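Local coordinates for uncharacterized protein lp_2219 (Lactobacillus plantarum, PDB 3HFQ) that is of unknown function but belongs to the lactonase family of seven-bladed beta-propellers, and so may act on a lactone or related substrate, at residues R97-A110 with S141-L154. The protein carries 1 engineered substitution. Numbering follows the deposited sequence.
Sequences RQLVYSANYHKGTA and SHIHYTDLTPDNRL. With PO4 (phosphate ion), chain C.
Tyr-105 and His-142 form an offset stack, the ring planes 6° apart and the centroids separated by 4.2 Å. Tyr-105 CE1 sits over the centre of the imidazole, while His-142 CB packs as a CH-pi donor over the centre of the phenol ring, 3.7 Å from its centroid. With CG anti to the backbone N (chi1 -172°), the Tyr-105 ring also presents its edge to His-144, whose CD2 lies 3.5 Å from Tyr-105 CD2. His-144 NE2 donates to phosphate O4 at 2.7 Å; Arg-190 and Arg-259 bind the same ion, which probably comes from the crystallisation liquor. Replacing the phenol ring of Tyr-105 by the methyl of an alanine is likely to leave the His-142 imidazole without its stacked partner and His-144 without the ring edge beside it.

Strands 99-104 and 143-148 belong to consecutive four-stranded blades of the beta-propeller and run nearly antiparallel, yet no backbone hydrogen bond links them; the blades meet largely through side chains, some of them packing against backbone. Mainly apolar packing fills the middle: Ala-103 CB lies 3.6 Å from Ile-143 CG2 and also touches Thr-146 CG2, and Leu-154 CD1, from the start of the next strand of its blade, rests over one face of the Tyr-101 ring, 3.6 Å from its centroid. The Tyr-101 hydroxyl is hydrogen-bonded to Asp-94.

Polar pairing closes the other end. Arg-97 reaches out with an extended chain and grips a single backbone oxygen end-on, NH1 and NH2 both donating to Asn-152 O, the latter at 2.9 Å. This acceptor lies near the guanidinium plane, beside Leu-148 CD2, and NH1 also forms a salt bridge with Asp-94.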
ATOM      1  N   ARG A  97       3.878   3.139 -19.439  1.00 10.74           N
ATOM      2  CA  ARG A  97       3.549   1.940 -20.211  1.00 12.26           C
ATOM      3  C   ARG A  97       2.047   1.689 -20.356  1.00 14.10           C
ATOM      4  O   ARG A  97       1.634   0.829 -21.133  1.00 12.74           O
ATOM      5  CB  ARG A  97       4.179   0.696 -19.568  1.00 10.92           C
ATOM      6  CG  ARG A  97       5.700   0.697 -19.470  1.00 15.81           C
ATOM      7  CD  ARG A  97       6.208  -0.677 -19.029  1.00 17.64           C
ATOM      8  NE  ARG A  97       7.667  -0.754 -18.961  1.00 17.08           N
ATOM      9  CZ  ARG A  97       8.386  -0.504 -17.869  1.00 16.44           C
ATOM     10  NH1 ARG A  97       7.785  -0.158 -16.738  1.00 10.88           N
ATOM     11  NH2 ARG A  97       9.708  -0.608 -17.905  1.00 16.04           N
ATOM     12  N   GLN A  98       1.241   2.430 -19.605  1.00 12.70           N
ATOM     13  CA  GLN A  98      -0.209   2.258 -19.630  1.00 11.44           C
ATOM     14  C   GLN A  98      -0.584   0.823 -19.258  1.00 11.46           C
ATOM     15  O   GLN A  98      -1.287   0.126 -19.993  1.00 12.15           O
ATOM     16  CB  GLN A  98      -0.770   2.636 -21.006  1.00 11.89           C
ATOM     17  CG  GLN A  98      -0.811   4.148 -21.226  1.00 16.27           C
ATOM     18  CD  GLN A  98      -1.781   4.842 -20.279  1.00 18.37           C
ATOM     19  OE1 GLN A  98      -2.991   4.637 -20.362  1.00 18.72           O
ATOM     20  NE2 GLN A  98      -1.252   5.662 -19.372  1.00 12.34           N
ATOM     21  N   LEU A  99      -0.089   0.398 -18.099  1.00 11.10           N
ATOM     22  CA  LEU A  99      -0.343  -0.937 -17.569  1.00  9.85           C
ATOM     23  C   LEU A  99      -0.805  -0.823 -16.117  1.00 11.36           C
ATOM     24  O   LEU A  99      -0.553   0.184 -15.454  1.00 10.35           O
ATOM     25  CB  LEU A  99       0.940  -1.779 -17.595  1.00 12.44           C
ATOM     26  CG  LEU A  99       1.677  -2.070 -18.906  1.00 13.34           C
ATOM     27  CD1 LEU A  99       2.989  -2.788 -18.592  1.00  8.74           C
ATOM     28  CD2 LEU A  99       0.805  -2.910 -19.820  1.00 13.01           C
ATOM     29  N   VAL A 100      -1.483  -1.858 -15.633  1.00  9.95           N
ATOM     30  CA  VAL A 100      -1.939  -1.914 -14.245  1.00  8.13           C
ATOM     31  C   VAL A 100      -1.369  -3.204 -13.660  1.00  9.22           C
ATOM     32  O   VAL A 100      -1.457  -4.262 -14.283  1.00  9.51           O
ATOM     33  CB  VAL A 100      -3.490  -1.932 -14.141  1.00  8.69           C
ATOM     34  CG1 VAL A 100      -3.922  -2.373 -12.740  1.00 11.49           C
ATOM     35  CG2 VAL A 100      -4.043  -0.529 -14.423  1.00 10.86           C
ATOM     36  N   TYR A 101      -0.758  -3.107 -12.484  1.00  6.42           N
ATOM     37  CA  TYR A 101      -0.178  -4.275 -11.827  1.00  8.14           C
ATOM     38  C   TYR A 101      -0.989  -4.634 -10.587  1.00 11.71           C
ATOM     39  O   TYR A 101      -1.529  -3.754  -9.918  1.00 11.13           O
ATOM     40  CB  TYR A 101       1.255  -3.985 -11.379  1.00 10.95           C
ATOM     41  CG  TYR A 101       2.172  -3.460 -12.456  1.00 11.38           C
ATOM     42  CD1 TYR A 101       2.558  -4.260 -13.529  1.00 12.21           C
ATOM     43  CD2 TYR A 101       2.680  -2.164 -12.383  1.00 12.19           C
ATOM     44  CE1 TYR A 101       3.425  -3.775 -14.514  1.00 17.13           C
ATOM     45  CE2 TYR A 101       3.541  -1.672 -13.355  1.00 13.24           C
ATOM     46  CZ  TYR A 101       3.913  -2.482 -14.416  1.00 14.44           C
ATOM     47  OH  TYR A 101       4.748  -1.981 -15.387  1.00 10.31           O
ATOM     48  N   SER A 102      -1.079  -5.925 -10.285  1.00  9.93           N
ATOM     49  CA  SER A 102      -1.794  -6.365  -9.095  1.00 11.15           C
ATOM     50  C   SER A 102      -1.061  -7.535  -8.456  1.00 11.39           C
ATOM     51  O   SER A 102      -0.368  -8.299  -9.139  1.00 10.99           O
ATOM     52  CB  SER A 102      -3.242  -6.759  -9.426  1.00 10.46           C
ATOM     53  OG  SER A 102      -3.307  -7.806 -10.375  1.00 16.08           O
ATOM     54  N   ALA A 103      -1.211  -7.655  -7.140  1.00  8.92           N
ATOM     55  CA  ALA A 103      -0.577  -8.722  -6.371  1.00 10.88           C
ATOM     56  C   ALA A 103      -1.653  -9.571  -5.715  1.00 12.06           C
ATOM     57  O   ALA A 103      -2.583  -9.032  -5.121  1.00 13.42           O
ATOM     58  CB  ALA A 103       0.321  -8.120  -5.301  1.00 11.95           C
ATOM     59  N   ASN A 104      -1.535 -10.892  -5.805  1.00  7.87           N
ATOM     60  CA  ASN A 104      -2.535 -11.754  -5.186  1.00 10.10           C
ATOM     61  C   ASN A 104      -1.912 -12.582  -4.072  1.00 11.68           C
ATOM     62  O   ASN A 104      -1.056 -13.432  -4.306  1.00 15.71           O
ATOM     63  CB  ASN A 104      -3.183 -12.675  -6.221  1.00 11.64           C
ATOM     64  CG  ASN A 104      -4.445 -13.336  -5.694  1.00 14.99           C
ATOM     65  OD1 ASN A 104      -4.423 -14.022  -4.668  1.00 12.21           O
ATOM     66  ND2 ASN A 104      -5.553 -13.131  -6.392  1.00 14.57           N
ATOM     67  N   TYR A 105      -2.370 -12.322  -2.857  1.00 11.85           N
ATOM     68  CA  TYR A 105      -1.873 -12.988  -1.661  1.00  8.81           C
ATOM     69  C   TYR A 105      -2.062 -14.498  -1.654  1.00 11.54           C
ATOM     70  O   TYR A 105      -1.095 -15.253  -1.593  1.00 13.60           O
ATOM     71  CB  TYR A 105      -2.557 -12.374  -0.440  1.00 10.89           C
ATOM     72  CG  TYR A 105      -2.006 -12.829   0.893  1.00  9.20           C
ATOM     73  CD1 TYR A 105      -2.427 -14.023   1.480  1.00 10.00           C
ATOM     74  CD2 TYR A 105      -1.088 -12.043   1.582  1.00 12.45           C
ATOM     75  CE1 TYR A 105      -1.939 -14.424   2.727  1.00 12.65           C
ATOM     76  CE2 TYR A 105      -0.593 -12.432   2.824  1.00 15.02           C
ATOM     77  CZ  TYR A 105      -1.025 -13.615   3.392  1.00 14.51           C
ATOM     78  OH  TYR A 105      -0.536 -13.980   4.628  1.00 18.04           O
ATOM     79  N   HIS A 106      -3.313 -14.932  -1.722  1.00 10.50           N
ATOM     80  CA  HIS A 106      -3.637 -16.351  -1.681  1.00 11.64           C
ATOM     81  C   HIS A 106      -3.112 -17.174  -2.861  1.00 14.40           C
ATOM     82  O   HIS A 106      -2.672 -18.309  -2.674  1.00 17.60           O
ATOM     83  CB  HIS A 106      -5.152 -16.500  -1.550  1.00 15.79           C
ATOM     84  CG  HIS A 106      -5.733 -15.713  -0.413  1.00 31.34           C
ATOM     85  ND1 HIS A 106      -5.557 -16.072   0.908  1.00 36.98           N
ATOM     86  CD2 HIS A 106      -6.448 -14.565  -0.399  1.00 33.19           C
ATOM     87  CE1 HIS A 106      -6.141 -15.177   1.685  1.00 37.00           C
ATOM     88  NE2 HIS A 106      -6.690 -14.251   0.917  1.00 32.86           N
ATOM     89  N   LYS A 107      -3.141 -16.610  -4.066  1.00 14.66           N
ATOM     90  CA  LYS A 107      -2.667 -17.328  -5.252  1.00 17.09           C
ATOM     91  C   LYS A 107      -1.151 -17.301  -5.436  1.00 18.49           C
ATOM     92  O   LYS A 107      -0.592 -18.162  -6.118  1.00 16.33           O
ATOM     93  CB  LYS A 107      -3.312 -16.759  -6.518  1.00 15.06           C
ATOM     94  CG  LYS A 107      -4.805 -16.988  -6.645  1.00 19.64           C
ATOM     95  CD  LYS A 107      -5.297 -16.399  -7.964  1.00 24.88           C
ATOM     96  CE  LYS A 107      -6.633 -16.975  -8.382  1.00 31.91           C
ATOM     97  NZ  LYS A 107      -7.019 -16.493  -9.739  1.00 35.90           N
ATOM     98  N   GLY A 108      -0.496 -16.305  -4.843  1.00 11.39           N
ATOM     99  CA  GLY A 108       0.950 -16.185  -4.965  1.00  9.69           C
ATOM    100  C   GLY A 108       1.339 -15.706  -6.352  1.00 11.16           C
ATOM    101  O   GLY A 108       2.345 -16.137  -6.921  1.00 13.68           O
ATOM    102  N   THR A 109       0.544 -14.788  -6.890  1.00 11.16           N
ATOM    103  CA  THR A 109       0.779 -14.277  -8.231  1.00 10.76           C
ATOM    104  C   THR A 109       0.929 -12.770  -8.355  1.00 15.28           C
ATOM    105  O   THR A 109       0.503 -12.002  -7.489  1.00 12.23           O
ATOM    106  CB  THR A 109      -0.373 -14.676  -9.170  1.00 13.25           C
ATOM    107  OG1 THR A 109      -1.605 -14.163  -8.645  1.00 12.98           O
ATOM    108  CG2 THR A 109      -0.476 -16.183  -9.288  1.00 11.10           C
ATOM    109  N   ALA A 110       1.547 -12.373  -9.462  1.00 10.43           N
ATOM    110  CA  ALA A 110       1.730 -10.975  -9.823  1.00 10.81           C
ATOM    111  C   ALA A 110       1.086 -10.961 -11.202  1.00 13.72           C
ATOM    112  O   ALA A 110       1.406 -11.792 -12.054  1.00 12.83           O
ATOM    113  CB  ALA A 110       3.211 -10.631  -9.926  1.00  9.75           C
ATOM    114  N   SER A 141       3.398 -19.208  -1.219  1.00 16.64           N
ATOM    115  CA  SER A 141       3.727 -17.897  -1.767  1.00 14.43           C
ATOM    116  C   SER A 141       2.575 -16.931  -1.548  1.00 13.21           C
ATOM    117  O   SER A 141       1.419 -17.266  -1.800  1.00 11.50           O
ATOM    118  CB  SER A 141       4.026 -17.993  -3.263  1.00 12.51           C
ATOM    119  OG  SER A 141       4.138 -16.698  -3.827  1.00 17.55           O
ATOM    120  N   HIS A 142       2.904 -15.726  -1.091  1.00 10.88           N
ATOM    121  CA  HIS A 142       1.912 -14.690  -0.834  1.00  8.98           C
ATOM    122  C   HIS A 142       2.442 -13.342  -1.332  1.00 11.27           C
ATOM    123  O   HIS A 142       3.168 -12.656  -0.621  1.00 12.50           O
ATOM    124  CB  HIS A 142       1.621 -14.620   0.670  1.00 14.19           C
ATOM    125  CG  HIS A 142       0.992 -15.865   1.225  1.00 14.43           C
ATOM    126  ND1 HIS A 142       1.291 -16.354   2.482  1.00 18.79           N
ATOM    127  CD2 HIS A 142       0.062 -16.702   0.710  1.00  8.87           C
ATOM    128  CE1 HIS A 142       0.569 -17.439   2.712  1.00 15.15           C
ATOM    129  NE2 HIS A 142      -0.183 -17.671   1.654  1.00 19.50           N
ATOM    130  N   ILE A 143       2.084 -12.972  -2.559  1.00 10.61           N
ATOM    131  CA  ILE A 143       2.537 -11.707  -3.135  1.00 12.95           C
ATOM    132  C   ILE A 143       1.691 -10.579  -2.551  1.00 13.91           C
ATOM    133  O   ILE A 143       0.465 -10.660  -2.542  1.00 12.27           O
ATOM    134  CB  ILE A 143       2.411 -11.721  -4.680  1.00 10.74           C
ATOM    135  CG1 ILE A 143       3.140 -12.941  -5.250  1.00 12.10           C
ATOM    136  CG2 ILE A 143       3.022 -10.457  -5.263  1.00 10.98           C
ATOM    137  CD1 ILE A 143       4.623 -13.010  -4.881  1.00 15.59           C
ATOM    138  N   HIS A 144       2.339  -9.518  -2.078  1.00  9.20           N
ATOM    139  CA  HIS A 144       1.603  -8.425  -1.447  1.00  8.96           C
ATOM    140  C   HIS A 144       1.913  -7.033  -1.988  1.00 11.39           C
ATOM    141  O   HIS A 144       1.341  -6.040  -1.524  1.00 10.32           O
ATOM    142  CB  HIS A 144       1.889  -8.436   0.056  1.00 12.37           C
ATOM    143  CG  HIS A 144       0.690  -8.145   0.903  1.00 15.16           C
ATOM    144  ND1 HIS A 144      -0.172  -7.103   0.639  1.00 14.72           N
ATOM    145  CD2 HIS A 144       0.202  -8.772   1.998  1.00 15.42           C
ATOM    146  CE1 HIS A 144      -1.143  -7.103   1.534  1.00 17.88           C
ATOM    147  NE2 HIS A 144      -0.941  -8.106   2.371  1.00 14.25           N
ATOM    148  N   TYR A 145       2.808  -6.951  -2.964  1.00  8.62           N
ATOM    149  CA  TYR A 145       3.191  -5.656  -3.503  1.00 11.91           C
ATOM    150  C   TYR A 145       3.772  -5.812  -4.899  1.00 15.75           C
ATOM    151  O   TYR A 145       4.590  -6.701  -5.145  1.00 10.29           O
ATOM    152  CB  TYR A 145       4.216  -5.015  -2.549  1.00  8.35           C
ATOM    153  CG  TYR A 145       4.773  -3.662  -2.957  1.00  9.17           C
ATOM    154  CD1 TYR A 145       5.846  -3.561  -3.842  1.00  9.35           C
ATOM    155  CD2 TYR A 145       4.251  -2.486  -2.420  1.00 10.20           C
ATOM    156  CE1 TYR A 145       6.389  -2.315  -4.180  1.00 11.03           C
ATOM    157  CE2 TYR A 145       4.784  -1.236  -2.755  1.00  7.96           C
ATOM    158  CZ  TYR A 145       5.854  -1.161  -3.632  1.00 11.42           C
ATOM    159  OH  TYR A 145       6.383   0.066  -3.970  1.00 12.04           O
ATOM    160  N   THR A 146       3.317  -4.955  -5.808  1.00 10.76           N
ATOM    161  CA  THR A 146       3.784  -4.946  -7.190  1.00 12.77           C
ATOM    162  C   THR A 146       3.805  -3.490  -7.641  1.00 12.49           C
ATOM    163  O   THR A 146       2.782  -2.951  -8.064  1.00 11.09           O
ATOM    164  CB  THR A 146       2.836  -5.728  -8.133  1.00  7.66           C
ATOM    165  OG1 THR A 146       1.499  -5.233  -7.981  1.00  7.43           O
ATOM    166  CG2 THR A 146       2.866  -7.221  -7.814  1.00  6.38           C
ATOM    167  N   ASP A 147       4.961  -2.846  -7.539  1.00 12.17           N
ATOM    168  CA  ASP A 147       5.056  -1.454  -7.952  1.00  8.74           C
ATOM    169  C   ASP A 147       6.418  -1.132  -8.563  1.00  9.38           C
ATOM    170  O   ASP A 147       7.378  -1.883  -8.398  1.00 11.47           O
ATOM    171  CB  ASP A 147       4.760  -0.524  -6.769  1.00  8.93           C
ATOM    172  CG  ASP A 147       3.881   0.653  -7.166  1.00 13.77           C
ATOM    173  OD1 ASP A 147       4.050   1.165  -8.293  1.00 11.41           O
ATOM    174  OD2 ASP A 147       3.027   1.071  -6.354  1.00 11.63           O
ATOM    175  N   LEU A 148       6.486  -0.000  -9.259  1.00 11.78           N
ATOM    176  CA  LEU A 148       7.691   0.432  -9.967  1.00 13.89           C
ATOM    177  C   LEU A 148       8.899   0.893  -9.154  1.00 14.87           C
ATOM    178  O   LEU A 148       8.764   1.510  -8.100  1.00 10.89           O
ATOM    179  CB  LEU A 148       7.317   1.543 -10.955  1.00 10.10           C
ATOM    180  CG  LEU A 148       6.310   1.163 -12.045  1.00 14.08           C
ATOM    181  CD1 LEU A 148       5.829   2.415 -12.757  1.00 13.48           C
ATOM    182  CD2 LEU A 148       6.954   0.191 -13.027  1.00  8.83           C
ATOM    183  N   THR A 149      10.085   0.591  -9.675  1.00 12.38           N
ATOM    184  CA  THR A 149      11.339   0.993  -9.049  1.00 10.99           C
ATOM    185  C   THR A 149      11.721   2.317  -9.707  1.00 12.01           C
ATOM    186  O   THR A 149      11.112   2.717 -10.696  1.00  9.24           O
ATOM    187  CB  THR A 149      12.476  -0.023  -9.320  1.00  8.58           C
ATOM    188  OG1 THR A 149      12.719  -0.099 -10.728  1.00 10.86           O
ATOM    189  CG2 THR A 149      12.107  -1.402  -8.793  1.00 10.88           C
ATOM    190  N   PRO A 150      12.746   3.004  -9.181  1.00 12.91           N
ATOM    191  CA  PRO A 150      13.177   4.284  -9.753  1.00 12.47           C
ATOM    192  C   PRO A 150      13.489   4.221 -11.249  1.00 13.21           C
ATOM    193  O   PRO A 150      13.254   5.188 -11.972  1.00 13.37           O
ATOM    194  CB  PRO A 150      14.407   4.636  -8.916  1.00 14.00           C
ATOM    195  CG  PRO A 150      14.064   4.048  -7.576  1.00 15.23           C
ATOM    196  CD  PRO A 150      13.521   2.689  -7.967  1.00 15.01           C
ATOM    197  N   ASP A 151      14.011   3.085 -11.709  1.00 10.76           N
ATOM    198  CA  ASP A 151      14.353   2.925 -13.119  1.00 12.67           C
ATOM    199  C   ASP A 151      13.292   2.143 -13.890  1.00 15.18           C
ATOM    200  O   ASP A 151      13.559   1.556 -14.937  1.00 13.51           O
ATOM    201  CB  ASP A 151      15.738   2.276 -13.263  1.00 16.89           C
ATOM    202  CG  ASP A 151      15.823   0.911 -12.615  1.00 15.21           C
ATOM    203  OD1 ASP A 151      15.052   0.637 -11.672  1.00 14.75           O
ATOM    204  OD2 ASP A 151      16.687   0.116 -13.041  1.00 14.95           O
ATOM    205  N   ASN A 152      12.083   2.153 -13.342  1.00 13.26           N
ATOM    206  CA  ASN A 152      10.917   1.519 -13.939  1.00 10.75           C
ATOM    207  C   ASN A 152      10.882   0.007 -14.115  1.00 10.94           C
ATOM    208  O   ASN A 152      10.255  -0.504 -15.043  1.00 12.45           O
ATOM    209  CB  ASN A 152      10.592   2.222 -15.256  1.00 15.37           C
ATOM    210  CG  ASN A 152      10.157   3.658 -15.036  1.00 24.31           C
ATOM    211  OD1 ASN A 152       9.104   3.913 -14.451  1.00 25.23           O
ATOM    212  ND2 ASN A 152      10.973   4.603 -15.483  1.00 24.07           N
ATOM    213  N   ARG A 153      11.565  -0.706 -13.225  1.00 10.37           N
ATOM    214  CA  ARG A 153      11.509  -2.156 -13.236  1.00 10.08           C
ATOM    215  C   ARG A 153      10.373  -2.378 -12.231  1.00 10.89           C
ATOM    216  O   ARG A 153       9.849  -1.404 -11.684  1.00 12.29           O
ATOM    217  CB  ARG A 153      12.818  -2.764 -12.731  1.00 10.63           C
ATOM    218  CG  ARG A 153      14.043  -2.421 -13.589  1.00 10.17           C
ATOM    219  CD  ARG A 153      15.279  -3.105 -13.025  1.00  8.80           C
ATOM    220  NE  ARG A 153      16.536  -2.502 -13.476  1.00 11.27           N
ATOM    221  CZ  ARG A 153      17.314  -2.992 -14.438  1.00 15.14           C
ATOM    222  NH1 ARG A 153      16.979  -4.103 -15.077  1.00 13.68           N
ATOM    223  NH2 ARG A 153      18.454  -2.377 -14.743  1.00 12.46           N
ATOM    224  N   LEU A 154       9.978  -3.621 -11.984  1.00 11.28           N
ATOM    225  CA  LEU A 154       8.882  -3.872 -11.052  1.00  9.12           C
ATOM    226  C   LEU A 154       9.330  -4.658  -9.831  1.00 10.69           C
ATOM    227  O   LEU A 154       9.853  -5.763  -9.952  1.00 12.53           O
ATOM    228  CB  LEU A 154       7.745  -4.638 -11.743  1.00  6.63           C
ATOM    229  CG  LEU A 154       6.451  -4.790 -10.935  1.00  7.76           C
ATOM    230  CD1 LEU A 154       5.669  -3.475 -10.994  1.00  8.82           C
ATOM    231  CD2 LEU A 154       5.592  -5.935 -11.498  1.00  6.21           C
TER
HETATM  232  P   PO4 C 402      -2.023  -9.005   5.309  1.00 18.55           P
HETATM  233  O1  PO4 C 402      -2.878  -9.599   6.491  1.00 21.26           O
HETATM  234  O2  PO4 C 402      -1.651  -7.508   5.624  1.00 16.27           O
HETATM  235  O3  PO4 C 402      -0.705  -9.853   5.129  1.00 26.00           O
HETATM  236  O4  PO4 C 402      -2.863  -9.057   3.974  1.00 24.62           O